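Local coordinates for SusD superfamily protein (Parabacteroides distasonis, PDB 3OTN), which is a putative outer-membrane protein of the SusD family that probably binds carbohydrate or other nutrients for uptake, at residues S226-D234 with N244-Q252. Sequence-based numbering, arbitrary orientation.
Sequences SNEYTLFTD and NNKGEFIYQ
Glu248 OE2 is gripped by two donors, the backbone N of Phe232 and Arg392: the first donates to its anti lone pair at 3.0 Å, close to straight at 161°, and the second forms a salt bridge with it. The other oxygen, OE1, pairs with Arg359 and takes a hydrogen bond from Thr361, so both oxygens of this buried residue have partners. With two arginines at hand, the group is probably ionised. The acid reaches this place because its chain runs extended beyond CG (chi2 -164°), and on the way CG passes over one face of the Phe232 ring, 3.9 Å from the ring centroid, in a CH-pi contact. Phe232 then turns its edge to the face of Phe249, planes 66° apart, with CE2 of Phe232 3.6 Å from CZ of Phe249. The amide NE2 of Gln252 lies over the opposite face of Phe249. An alanine in place of Phe232 would probably leave a gap beside Glu248 CG and strip one face of Phe249 of its aromatic partner. Lys246 to Phe249 form a type II' turn; at Gly247 a CB would collide with Phe232 CE1, and the turn presents Gly247 O to Thr230 N for a weak bond of 3.4 Å. Farther along, CG1 of Ile250 sits over one face of the Tyr229 ring, 3.8 Å from its centroid. A water 2.7 Å from Tyr229 OH also lies within reach of Ile250 O. The loop after helix 210-225 is thus pinned to the turn that leads into strand 249-253 by the carboxylate of Glu248 together with the Phe232-Phe249 edge-to-face pair and the Ile250 contact on Tyr229, and the acid's arginines tie both to helix 380-392 and strand 358-359.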
# COMPACT_ATOMS: atom_id res chain seq x y z
N SER A 226 18.45 -5.40 -12.55
CA SER A 226 19.18 -5.97 -11.42
C SER A 226 19.10 -7.50 -11.32
O SER A 226 20.01 -8.09 -10.79
CB SER A 226 18.70 -5.38 -10.09
OG SER A 226 17.48 -5.96 -9.67
N ASN A 227 18.03 -8.12 -11.82
CA ASN A 227 17.85 -9.59 -11.71
C ASN A 227 17.81 -10.09 -10.26
O ASN A 227 18.02 -11.25 -10.01
CB ASN A 227 18.96 -10.39 -12.45
CG ASN A 227 19.04 -10.09 -13.92
OD1 ASN A 227 18.03 -10.06 -14.62
ND2 ASN A 227 20.26 -9.91 -14.42
N GLU A 228 17.50 -9.22 -9.31
CA GLU A 228 17.40 -9.58 -7.90
C GLU A 228 15.98 -9.97 -7.50
O GLU A 228 15.79 -10.33 -6.35
CB GLU A 228 17.75 -8.37 -7.06
CG GLU A 228 19.12 -7.81 -7.36
CD GLU A 228 20.20 -8.31 -6.45
OE1 GLU A 228 19.98 -9.30 -5.73
OE2 GLU A 228 21.28 -7.69 -6.47
N TYR A 229 15.00 -9.79 -8.39
CA TYR A 229 13.59 -10.11 -8.11
C TYR A 229 13.06 -10.89 -9.31
O TYR A 229 13.49 -10.69 -10.45
CB TYR A 229 12.75 -8.84 -7.88
CG TYR A 229 13.32 -7.94 -6.80
CD1 TYR A 229 13.15 -8.24 -5.47
CD2 TYR A 229 14.13 -6.85 -7.12
CE1 TYR A 229 13.72 -7.47 -4.45
CE2 TYR A 229 14.70 -6.05 -6.12
CZ TYR A 229 14.49 -6.37 -4.79
OH TYR A 229 15.01 -5.60 -3.78
N THR A 230 12.10 -11.77 -9.03
CA THR A 230 11.48 -12.61 -10.04
C THR A 230 9.99 -12.63 -9.76
O THR A 230 9.57 -12.47 -8.61
CB THR A 230 12.00 -14.07 -9.97
OG1 THR A 230 11.94 -14.52 -8.62
CG2 THR A 230 13.44 -14.16 -10.44
N LEU A 231 9.20 -12.78 -10.81
CA LEU A 231 7.75 -12.90 -10.68
C LEU A 231 7.38 -14.27 -10.07
O LEU A 231 7.98 -15.29 -10.40
CB LEU A 231 7.08 -12.75 -12.05
CG LEU A 231 7.00 -11.34 -12.65
CD1 LEU A 231 6.39 -11.43 -14.08
CD2 LEU A 231 6.20 -10.39 -11.77
N PHE A 232 6.41 -14.28 -9.17
CA PHE A 232 5.83 -15.54 -8.69
C PHE A 232 5.09 -16.19 -9.84
O PHE A 232 4.49 -15.51 -10.67
CB PHE A 232 4.81 -15.29 -7.55
CG PHE A 232 5.42 -14.76 -6.29
CD1 PHE A 232 6.53 -15.38 -5.73
CD2 PHE A 232 4.85 -13.68 -5.63
CE1 PHE A 232 7.10 -14.90 -4.53
CE2 PHE A 232 5.42 -13.20 -4.43
CZ PHE A 232 6.53 -13.80 -3.90
N THR A 233 5.10 -17.51 -9.88
CA THR A 233 4.44 -18.25 -10.96
C THR A 233 2.98 -18.43 -10.67
O THR A 233 2.19 -18.64 -11.57
CB THR A 233 5.12 -19.62 -11.19
OG1 THR A 233 5.11 -20.36 -9.96
CG2 THR A 233 6.55 -19.40 -11.61
N ASP A 234 2.60 -18.37 -9.40
CA ASP A 234 1.17 -18.41 -9.04
C ASP A 234 0.83 -17.47 -7.89
O ASP A 234 1.70 -16.75 -7.40
CB ASP A 234 0.76 -19.84 -8.76
CG ASP A 234 1.38 -20.39 -7.52
OD1 ASP A 234 1.97 -19.60 -6.74
OD2 ASP A 234 1.24 -21.61 -7.32
N ASN A 244 7.99 -14.69 2.60
CA ASN A 244 8.29 -13.38 3.20
C ASN A 244 9.68 -12.83 2.79
O ASN A 244 10.67 -13.54 2.93
CB ASN A 244 8.28 -13.47 4.73
CG ASN A 244 6.87 -13.48 5.37
OD1 ASN A 244 5.84 -13.36 4.72
ND2 ASN A 244 6.86 -13.63 6.68
N ASN A 245 9.72 -11.61 2.25
CA ASN A 245 10.97 -10.90 1.86
C ASN A 245 11.76 -11.49 0.68
O ASN A 245 12.92 -11.12 0.48
CB ASN A 245 11.91 -10.74 3.08
CG ASN A 245 11.22 -10.13 4.27
OD1 ASN A 245 11.34 -10.62 5.41
ND2 ASN A 245 10.54 -9.02 4.05
N LYS A 246 11.15 -12.40 -0.08
CA LYS A 246 11.78 -13.11 -1.19
C LYS A 246 10.91 -13.00 -2.42
O LYS A 246 9.75 -12.57 -2.35
CB LYS A 246 11.91 -14.63 -0.94
CG LYS A 246 12.26 -15.14 0.42
CD LYS A 246 12.80 -16.58 0.39
CE LYS A 246 11.91 -17.58 -0.32
NZ LYS A 246 12.55 -18.93 -0.36
N GLY A 247 11.43 -13.47 -3.53
CA GLY A 247 10.65 -13.61 -4.76
C GLY A 247 10.35 -12.23 -5.31
O GLY A 247 11.26 -11.52 -5.71
N GLU A 248 9.08 -11.82 -5.25
CA GLU A 248 8.69 -10.48 -5.69
C GLU A 248 8.88 -9.40 -4.64
O GLU A 248 8.94 -8.20 -4.98
CB GLU A 248 7.23 -10.46 -6.09
CG GLU A 248 6.89 -11.24 -7.35
CD GLU A 248 5.54 -10.88 -7.94
OE1 GLU A 248 5.05 -9.72 -7.71
OE2 GLU A 248 4.96 -11.76 -8.64
N PHE A 249 8.95 -9.79 -3.38
CA PHE A 249 8.80 -8.81 -2.31
C PHE A 249 10.06 -7.95 -2.16
O PHE A 249 11.16 -8.45 -1.98
CB PHE A 249 8.40 -9.43 -0.99
CG PHE A 249 7.11 -10.24 -1.06
CD1 PHE A 249 5.96 -9.71 -1.63
CD2 PHE A 249 7.08 -11.55 -0.58
CE1 PHE A 249 4.78 -10.46 -1.69
CE2 PHE A 249 5.93 -12.29 -0.62
CZ PHE A 249 4.76 -11.76 -1.17
N ILE A 250 9.84 -6.64 -2.20
CA ILE A 250 10.92 -5.62 -2.17
C ILE A 250 10.94 -4.93 -0.81
O ILE A 250 12.01 -4.83 -0.17
CB ILE A 250 10.72 -4.58 -3.32
CG1 ILE A 250 10.82 -5.27 -4.68
CG2 ILE A 250 11.82 -3.47 -3.27
CD1 ILE A 250 10.34 -4.40 -5.83
N TYR A 251 9.78 -4.48 -0.36
CA TYR A 251 9.66 -3.94 1.01
C TYR A 251 8.30 -4.33 1.61
O TYR A 251 7.27 -4.21 0.97
CB TYR A 251 9.86 -2.41 0.98
CG TYR A 251 10.18 -1.89 2.34
CD1 TYR A 251 11.42 -2.11 2.91
CD2 TYR A 251 9.21 -1.22 3.09
CE1 TYR A 251 11.71 -1.67 4.21
CE2 TYR A 251 9.49 -0.77 4.39
CZ TYR A 251 10.72 -1.00 4.95
OH TYR A 251 10.97 -0.58 6.22
N GLN A 252 8.31 -4.78 2.87
CA GLN A 252 7.12 -5.29 3.49
C GLN A 252 7.04 -4.87 4.94
O GLN A 252 8.05 -4.65 5.60
CB GLN A 252 7.16 -6.83 3.46
CG GLN A 252 7.17 -7.48 2.07
CD GLN A 252 6.77 -8.92 2.12
OE1 GLN A 252 7.54 -9.77 2.59
NE2 GLN A 252 5.56 -9.23 1.62
O HOH W 1 14.75 -6.33 -1.15